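Local coordinates for protein agarase (Pseudoalteromonas fuliginea, PDB 6XJ9) that probably hydrolyses glycosidic bonds in agarose or its oligosaccharides, as a family 50 glycoside hydrolase from a marine bacterium, at residues 642-647 and 664-669; 91-96 and 204-209. All blocks are in the same frame, centred on the assembly; numbering follows the deposited sequence.

Contact 1: residues 642-647 and 664-669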
ATOM      1  N   PHE A 642      12.840  24.228 -11.858  1.00 15.41           N
ATOM      2  CA  PHE A 642      11.827  24.744 -10.947  1.00 16.31           C
ATOM      3  C   PHE A 642      11.632  23.746  -9.807  1.00 16.12           C
ATOM      4  O   PHE A 642      11.747  22.546 -10.026  1.00 15.01           O
ATOM      5  CB  PHE A 642      10.467  24.853 -11.645  1.00 16.49           C
ATOM      6  CG  PHE A 642      10.438  25.720 -12.879  1.00 17.94           C
ATOM      7  CD1 PHE A 642      10.749  25.187 -14.123  1.00 17.41           C
ATOM      8  CD2 PHE A 642      10.090  27.067 -12.797  1.00 17.45           C
ATOM      9  CE1 PHE A 642      10.697  25.980 -15.262  1.00 17.79           C
ATOM     10  CE2 PHE A 642      10.037  27.860 -13.935  1.00 17.27           C
ATOM     11  CZ  PHE A 642      10.354  27.315 -15.162  1.00 17.87           C
ATOM     12  N   ASN A 643      11.295  24.241  -8.603  1.00 15.62           N
ATOM     13  CA  ASN A 643      10.807  23.365  -7.545  1.00 15.33           C
ATOM     14  C   ASN A 643       9.286  23.518  -7.471  1.00 16.41           C
ATOM     15  O   ASN A 643       8.773  24.622  -7.609  1.00 15.80           O
ATOM     16  CB  ASN A 643      11.490  23.649  -6.202  1.00 14.61           C
ATOM     17  CG  ASN A 643      12.992  23.469  -6.232  1.00 15.72           C
ATOM     18  OD1 ASN A 643      13.512  22.694  -7.032  1.00 15.08           O
ATOM     19  ND2 ASN A 643      13.700  24.179  -5.366  1.00 15.30           N
ATOM     20  N   ALA A 644       8.549  22.410  -7.308  1.00 16.60           N
ATOM     21  CA  ALA A 644       7.093  22.515  -7.293  1.00 16.54           C
ATOM     22  C   ALA A 644       6.490  21.476  -6.353  1.00 16.75           C
ATOM     23  O   ALA A 644       6.224  20.344  -6.752  1.00 17.26           O
ATOM     24  CB  ALA A 644       6.525  22.418  -8.693  1.00 17.58           C
ATOM     25  N   TYR A 645       6.289  21.878  -5.090  1.00 17.28           N
ATOM     26  CA  TYR A 645       5.621  21.044  -4.105  1.00 18.04           C
ATOM     27  C   TYR A 645       4.115  21.213  -4.267  1.00 17.98           C
ATOM     28  O   TYR A 645       3.500  21.951  -3.505  1.00 17.69           O
ATOM     29  CB  TYR A 645       6.045  21.434  -2.682  1.00 17.29           C
ATOM     30  CG  TYR A 645       7.482  21.117  -2.358  1.00 18.53           C
ATOM     31  CD1 TYR A 645       8.482  22.057  -2.548  1.00 17.02           C
ATOM     32  CD2 TYR A 645       7.842  19.875  -1.848  1.00 18.32           C
ATOM     33  CE1 TYR A 645       9.807  21.756  -2.263  1.00 18.85           C
ATOM     34  CE2 TYR A 645       9.162  19.571  -1.541  1.00 19.08           C
ATOM     35  CZ  TYR A 645      10.148  20.518  -1.750  1.00 19.04           C
ATOM     36  OH  TYR A 645      11.449  20.232  -1.427  1.00 22.03           O
ATOM     37  N   LYS A 646       3.551  20.522  -5.266  1.00 17.76           N
ATOM     38  CA  LYS A 646       2.113  20.420  -5.459  1.00 18.78           C
ATOM     39  C   LYS A 646       1.780  18.950  -5.684  1.00 19.03           C
ATOM     40  O   LYS A 646       2.669  18.102  -5.620  1.00 18.35           O
ATOM     41  CB  LYS A 646       1.617  21.273  -6.637  1.00 19.16           C
ATOM     42  CG  LYS A 646       1.943  22.763  -6.554  1.00 19.65           C
ATOM     43  CD  LYS A 646       1.352  23.456  -5.335  1.00 20.70           C
ATOM     44  CE  LYS A 646       1.617  24.948  -5.308  1.00 22.23           C
ATOM     45  NZ  LYS A 646       3.044  25.221  -5.034  1.00 25.18           N
ATOM     46  N   GLU A 647       0.499  18.666  -5.955  1.00 17.73           N
ATOM     47  CA  GLU A 647       0.102  17.287  -6.172  1.00 18.40           C
ATOM     48  C   GLU A 647       0.511  16.820  -7.567  1.00 18.22           C
ATOM     49  O   GLU A 647       0.453  15.629  -7.858  1.00 17.91           O
ATOM     50  CB  GLU A 647      -1.389  17.099  -5.907  1.00 17.94           C
ATOM     51  CG  GLU A 647      -1.689  17.018  -4.425  1.00 18.99           C
ATOM     52  CD  GLU A 647      -3.142  16.753  -4.066  1.00 20.02           C
ATOM     53  OE1 GLU A 647      -3.875  16.164  -4.892  1.00 20.31           O
ATOM     54  OE2 GLU A 647      -3.537  17.140  -2.952  1.00 22.36           O
ATOM     55  N   ALA A 664      12.588  21.566 -19.294  1.00 16.88           N
ATOM     56  CA  ALA A 664      12.487  21.988 -17.902  1.00 16.74           C
ATOM     57  C   ALA A 664      12.725  20.791 -16.985  1.00 16.51           C
ATOM     58  O   ALA A 664      12.528  19.647 -17.379  1.00 16.76           O
ATOM     59  CB  ALA A 664      11.128  22.611 -17.639  1.00 16.22           C
ATOM     60  N   ILE A 665      13.162  21.056 -15.748  1.00 17.14           N
ATOM     61  CA  ILE A 665      13.312  19.963 -14.804  1.00 16.49           C
ATOM     62  C   ILE A 665      12.710  20.392 -13.468  1.00 16.40           C
ATOM     63  O   ILE A 665      12.769  21.575 -13.120  1.00 15.95           O
ATOM     64  CB  ILE A 665      14.790  19.503 -14.711  1.00 16.84           C
ATOM     65  CG1 ILE A 665      14.924  18.226 -13.867  1.00 16.50           C
ATOM     66  CG2 ILE A 665      15.688  20.628 -14.192  1.00 16.20           C
ATOM     67  CD1 ILE A 665      16.319  17.618 -13.856  1.00 16.77           C
ATOM     68  N   ILE A 666      12.083  19.441 -12.759  1.00 15.39           N
ATOM     69  CA  ILE A 666      11.618  19.688 -11.399  1.00 15.75           C
ATOM     70  C   ILE A 666      12.751  19.331 -10.435  1.00 16.70           C
ATOM     71  O   ILE A 666      13.237  18.194 -10.426  1.00 17.04           O
ATOM     72  CB  ILE A 666      10.305  18.933 -11.071  1.00 15.04           C
ATOM     73  CG1 ILE A 666       9.102  19.482 -11.839  1.00 15.15           C
ATOM     74  CG2 ILE A 666      10.032  18.961  -9.576  1.00 15.64           C
ATOM     75  CD1 ILE A 666       8.663  20.874 -11.397  1.00 14.35           C
ATOM     76  N   GLY A 667      13.167  20.319  -9.637  1.00 15.65           N
ATOM     77  CA  GLY A 667      14.271  20.161  -8.699  1.00 16.38           C
ATOM     78  C   GLY A 667      13.884  19.413  -7.428  1.00 15.75           C
ATOM     79  O   GLY A 667      14.709  18.692  -6.865  1.00 15.81           O
ATOM     80  N   GLU A 668      12.644  19.632  -6.971  1.00 15.24           N
ATOM     81  CA  GLU A 668      12.143  19.092  -5.717  1.00 15.65           C
ATOM     82  C   GLU A 668      10.623  18.977  -5.787  1.00 15.17           C
ATOM     83  O   GLU A 668       9.964  19.816  -6.395  1.00 15.91           O
ATOM     84  CB  GLU A 668      12.459  19.980  -4.505  1.00 14.84           C
ATOM     85  CG  GLU A 668      13.896  20.441  -4.395  1.00 16.08           C
ATOM     86  CD  GLU A 668      14.188  21.533  -3.376  1.00 16.05           C
ATOM     87  OE1 GLU A 668      13.343  21.793  -2.501  1.00 16.25           O
ATOM     88  OE2 GLU A 668      15.269  22.125  -3.460  1.00 17.93           O
ATOM     89  N   PHE A 669      10.113  17.911  -5.165  1.00 14.55           N
ATOM     90  CA  PHE A 669       8.708  17.681  -4.876  1.00 15.95           C
ATOM     91  C   PHE A 669       8.654  16.569  -3.831  1.00 16.51           C
ATOM     92  O   PHE A 669       9.617  15.816  -3.691  1.00 17.14           O
ATOM     93  CB  PHE A 669       7.937  17.274  -6.140  1.00 14.85           C
ATOM     94  CG  PHE A 669       8.093  15.835  -6.561  1.00 15.43           C
ATOM     95  CD1 PHE A 669       9.213  15.419  -7.269  1.00 15.28           C
ATOM     96  CD2 PHE A 669       7.132  14.888  -6.243  1.00 14.86           C
ATOM     97  CE1 PHE A 669       9.364  14.100  -7.668  1.00 15.20           C
ATOM     98  CE2 PHE A 669       7.291  13.561  -6.623  1.00 14.98           C
ATOM     99  CZ  PHE A 669       8.401  13.163  -7.345  1.00 15.67           C
TER
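Glu668 is met by two polar side chains from 642-647. The hydroxyl of Tyr645 donates to it, OH to OE1 at 2.7 Å, arriving on the anti side of the carboxylate and 20° out of its plane; ring and carboxylate planes are 74° apart. Asn643 approaches differently: its amide stacks on the carboxylate with planes 29° apart, while ND2 bonds to Glu509 and Asn508. Glu668 reaches both with CG anti to its own carbonyl carbon and an extended chain beyond, and OE2 carries a salt bridge to Arg619.

The backbones run parallel. Phe642 N donates to Ile665 O at 2.9 Å and Gly667 N to Phe642 O at 2.7 Å; past the strand, Ala644 N still meets Glu668 O at 3.1 Å. This is neighbouring-strand pairing in a beta-alpha-beta unit of the (β/α)8 barrel expected of this family, and Glu668, Asn643 and Tyr645 gather at the C-terminal strand ends, where such barrels place their active sites. Glycine suits position 667 because Asn643 OD1 lies 3.1 Å from Gly667 CA, and a CB on this residue would run into that oxygen.

Apolar groups complete the contact. Phe642 and Ile666 point to one face of the sheet; just past the strand, the small Ala644 puts its CB 3.8 Å from Ile666 CD1, while Ala664 CB lies 4.1 Å from CE1 at the edge of the Phe642 ring. Tyr645, centre of an inverse gamma turn, lays its ring against the other backbone: Phe669 N and Glu668 C lie over one face, and Phe669 CA makes an off-centre CH-pi contact, 4.2 Å from the ring centroid.

Contact 2: residues 91-96 and 204-209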
ATOM      1  N   LEU A  91     -11.143  24.613  17.320  1.00 27.69           N
ATOM      2  CA  LEU A  91     -12.140  24.638  16.269  1.00 27.27           C
ATOM      3  C   LEU A  91     -12.115  23.278  15.571  1.00 27.10           C
ATOM      4  O   LEU A  91     -11.060  22.828  15.118  1.00 26.92           O
ATOM      5  CB  LEU A  91     -11.756  25.775  15.314  1.00 26.60           C
ATOM      6  CG  LEU A  91     -12.509  25.837  13.984  1.00 27.87           C
ATOM      7  CD1 LEU A  91     -13.993  26.093  14.203  1.00 28.47           C
ATOM      8  CD2 LEU A  91     -11.907  26.913  13.090  1.00 28.12           C
ATOM      9  N   ALA A  92     -13.280  22.624  15.498  1.00 26.61           N
ATOM     10  CA  ALA A  92     -13.327  21.225  15.101  1.00 27.76           C
ATOM     11  C   ALA A  92     -14.280  21.041  13.926  1.00 27.46           C
ATOM     12  O   ALA A  92     -15.365  21.624  13.909  1.00 27.79           O
ATOM     13  CB  ALA A  92     -13.756  20.391  16.278  1.00 24.75           C
ATOM     14  N   PHE A  93     -13.862  20.213  12.961  1.00 27.11           N
ATOM     15  CA  PHE A  93     -14.668  19.892  11.793  1.00 26.34           C
ATOM     16  C   PHE A  93     -14.900  18.386  11.736  1.00 26.63           C
ATOM     17  O   PHE A  93     -13.957  17.603  11.831  1.00 25.33           O
ATOM     18  CB  PHE A  93     -13.958  20.342  10.512  1.00 27.02           C
ATOM     19  CG  PHE A  93     -13.637  21.813  10.411  1.00 27.81           C
ATOM     20  CD1 PHE A  93     -12.590  22.368  11.132  1.00 28.60           C
ATOM     21  CD2 PHE A  93     -14.371  22.647   9.580  1.00 28.78           C
ATOM     22  CE1 PHE A  93     -12.286  23.719  11.030  1.00 29.07           C
ATOM     23  CE2 PHE A  93     -14.067  24.000   9.480  1.00 28.08           C
ATOM     24  CZ  PHE A  93     -13.025  24.535  10.203  1.00 27.09           C
ATOM     25  N   GLU A  94     -16.161  17.985  11.561  1.00 27.60           N
ATOM     26  CA  GLU A  94     -16.475  16.584  11.342  1.00 29.08           C
ATOM     27  C   GLU A  94     -16.658  16.353   9.844  1.00 28.26           C
ATOM     28  O   GLU A  94     -17.595  16.887   9.246  1.00 28.69           O
ATOM     29  CB  GLU A  94     -17.716  16.180  12.134  1.00 33.62           C
ATOM     30  CG  GLU A  94     -17.391  15.655  13.514  1.00 37.92           C
ATOM     31  CD  GLU A  94     -18.585  15.002  14.185  1.00 41.74           C
ATOM     32  OE1 GLU A  94     -19.524  15.741  14.553  1.00 43.55           O
ATOM     33  OE2 GLU A  94     -18.586  13.760  14.306  1.00 43.06           O
ATOM     34  N   LEU A  95     -15.739  15.566   9.259  1.00 24.69           N
ATOM     35  CA  LEU A  95     -15.539  15.524   7.817  1.00 24.86           C
ATOM     36  C   LEU A  95     -15.459  14.085   7.329  1.00 24.07           C
ATOM     37  O   LEU A  95     -14.764  13.262   7.914  1.00 25.29           O
ATOM     38  CB  LEU A  95     -14.247  16.268   7.444  1.00 23.81           C
ATOM     39  CG  LEU A  95     -14.158  17.738   7.861  1.00 23.99           C
ATOM     40  CD1 LEU A  95     -12.761  18.295   7.622  1.00 21.33           C
ATOM     41  CD2 LEU A  95     -15.205  18.588   7.150  1.00 22.79           C
ATOM     42  N   ALA A  96     -16.151  13.817   6.221  1.00 26.10           N
ATOM     43  CA  ALA A  96     -15.990  12.586   5.467  1.00 27.48           C
ATOM     44  C   ALA A  96     -15.548  12.928   4.048  1.00 26.76           C
ATOM     45  O   ALA A  96     -15.547  14.091   3.662  1.00 25.97           O
ATOM     46  CB  ALA A  96     -17.283  11.807   5.468  1.00 27.17           C
ATOM     47  N   LYS A 204     -20.173  17.541   8.260  1.00 33.31           N
ATOM     48  CA  LYS A 204     -21.269  17.176   9.146  1.00 34.47           C
ATOM     49  C   LYS A 204     -21.484  18.256  10.206  1.00 34.88           C
ATOM     50  O   LYS A 204     -22.628  18.572  10.522  1.00 37.86           O
ATOM     51  CB  LYS A 204     -21.013  15.818   9.808  1.00 34.73           C
ATOM     52  CG  LYS A 204     -22.075  15.363  10.805  1.00 37.02           C
ATOM     53  CD  LYS A 204     -21.901  13.938  11.280  1.00 37.08           C
ATOM     54  CE  LYS A 204     -22.316  12.922  10.238  1.00 38.64           C
ATOM     55  NZ  LYS A 204     -22.338  11.551  10.797  1.00 41.74           N
ATOM     56  N   SER A 205     -20.387  18.803  10.749  1.00 33.64           N
ATOM     57  CA  SER A 205     -20.455  19.821  11.790  1.00 33.40           C
ATOM     58  C   SER A 205     -19.144  20.591  11.918  1.00 33.71           C
ATOM     59  O   SER A 205     -18.065  20.090  11.593  1.00 32.24           O
ATOM     60  CB  SER A 205     -20.882  19.253  13.126  1.00 34.66           C
ATOM     61  OG  SER A 205     -19.788  18.664  13.806  1.00 35.69           O
ATOM     62  N   ILE A 206     -19.284  21.838  12.377  1.00 32.68           N
ATOM     63  CA  ILE A 206     -18.185  22.701  12.771  1.00 32.38           C
ATOM     64  C   ILE A 206     -18.547  23.237  14.148  1.00 35.01           C
ATOM     65  O   ILE A 206     -19.696  23.623  14.371  1.00 38.06           O
ATOM     66  CB  ILE A 206     -17.979  23.846  11.754  1.00 31.28           C
ATOM     67  CG1 ILE A 206     -17.961  23.350  10.305  1.00 31.96           C
ATOM     68  CG2 ILE A 206     -16.728  24.641  12.085  1.00 31.18           C
ATOM     69  CD1 ILE A 206     -18.078  24.460   9.281  1.00 29.07           C
ATOM     70  N   SER A 207     -17.562  23.258  15.054  1.00 32.89           N
ATOM     71  CA  SER A 207     -17.821  23.569  16.444  1.00 34.73           C
ATOM     72  C   SER A 207     -16.563  24.130  17.103  1.00 35.01           C
ATOM     73  O   SER A 207     -15.451  23.873  16.646  1.00 34.18           O
ATOM     74  CB  SER A 207     -18.320  22.337  17.165  1.00 33.93           C
ATOM     75  OG  SER A 207     -17.415  21.253  16.998  1.00 33.66           O
ATOM     76  N   LEU A 208     -16.761  24.901  18.181  1.00 34.47           N
ATOM     77  CA  LEU A 208     -15.680  25.266  19.086  1.00 35.17           C
ATOM     78  C   LEU A 208     -15.779  24.364  20.313  1.00 35.16           C
ATOM     79  O   LEU A 208     -16.882  24.086  20.780  1.00 35.56           O
ATOM     80  CB  LEU A 208     -15.813  26.734  19.500  1.00 35.33           C
ATOM     81  CG  LEU A 208     -15.698  27.772  18.387  1.00 35.53           C
ATOM     82  CD1 LEU A 208     -15.869  29.173  18.963  1.00 34.28           C
ATOM     83  CD2 LEU A 208     -14.364  27.656  17.662  1.00 33.39           C
ATOM     84  N   ARG A 209     -14.629  23.905  20.823  1.00 34.29           N
ATOM     85  CA  ARG A 209     -14.631  22.975  21.942  1.00 34.06           C
ATOM     86  C   ARG A 209     -13.516  23.331  22.916  1.00 33.97           C
ATOM     87  O   ARG A 209     -12.483  23.857  22.511  1.00 35.36           O
ATOM     88  CB  ARG A 209     -14.419  21.528  21.483  1.00 33.27           C
ATOM     89  CG  ARG A 209     -15.219  21.115  20.256  1.00 33.05           C
ATOM     90  CD  ARG A 209     -14.927  19.677  19.877  1.00 32.28           C
ATOM     91  NE  ARG A 209     -13.514  19.459  19.587  1.00 32.15           N
ATOM     92  CZ  ARG A 209     -12.987  18.278  19.284  1.00 30.00           C
ATOM     93  NH1 ARG A 209     -13.761  17.205  19.242  1.00 28.71           N
ATOM     94  NH2 ARG A 209     -11.693  18.171  19.034  1.00 28.17           N
TER
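Ser207 O is gripped by two donors of the facing strand: Ala92 N at 2.8 Å, nearly in line with the carbonyl, and the weaker CA-H of Leu91. Ala92 O answers by accepting Ser207 N at 3.0 Å, which makes these residues an antiparallel hydrogen-bonded pair. The strands belong to the carbohydrate-binding-module-like domain, whose mostly antiparallel strands probably pack face to face, as in a β-sandwich. Leu91, Phe93, Ile206 and Leu208 turn to the buried face, where Leu91 and Phe93 pack on strands 103-111 and 185-193 and Leu208 on loop residues such as Trp83. There the branched Ile206 fits the flat ring of Phe93, with CG2 over one face, 4.1 Å from the ring centroid, and Ile206 CG1 near Phe93 CD2. With CG2 anti to the Ile206 backbone N, the same methyl also meets Leu91 CD1 at 3.8 Å; both side chains point the same way.

On the other face the side chains are small or polar. Ser205 OG donates to Glu94 OE1 at 3.0 Å, and the carboxylate oxygen receives it on its anti lone pair, while Glu94 O accepts Lys204 N at 2.8 Å. Replacing Glu94 by an alanine would probably leave Ser205 OG without this acceptor and its hydroxyl freer to turn. The ammonium of Lys204 does not touch the carboxylate; this lysine makes a cation-pi contact with Tyr128. Small Ala92 leaves room for Arg209, which bends at CG-CD (chi3 -59°) to bring its head back over the strand. Glu168 takes NH2 in a salt bridge and Asn90 takes NE, holding the guanidinium flat over Ala92 CB, which lies 3.4 Å from Arg209 NE, toward the rim of the group.

Overall arrangement
From the N terminus the chain first enters contact 2: 107 residues, many of them in strands and none in a helix, separate 91-96 from 204-209, a long closure within the carbohydrate-binding-module-like domain. Contact 1 opens much later and closes a short connection, 16 residues between 642-647 and 664-669, that holds helix 651-654 and joins two adjacent parallel strands of the probable (β/α)8 barrel. The two closures are in series, neither nested nor crossed. Their centres lie 34 Å apart and their nearest atoms about 14 Å, so they do not touch, but a salt bridge from Glu647, at the end of 642-647, to Lys199, at the start of strand 199-210, joins the two regions.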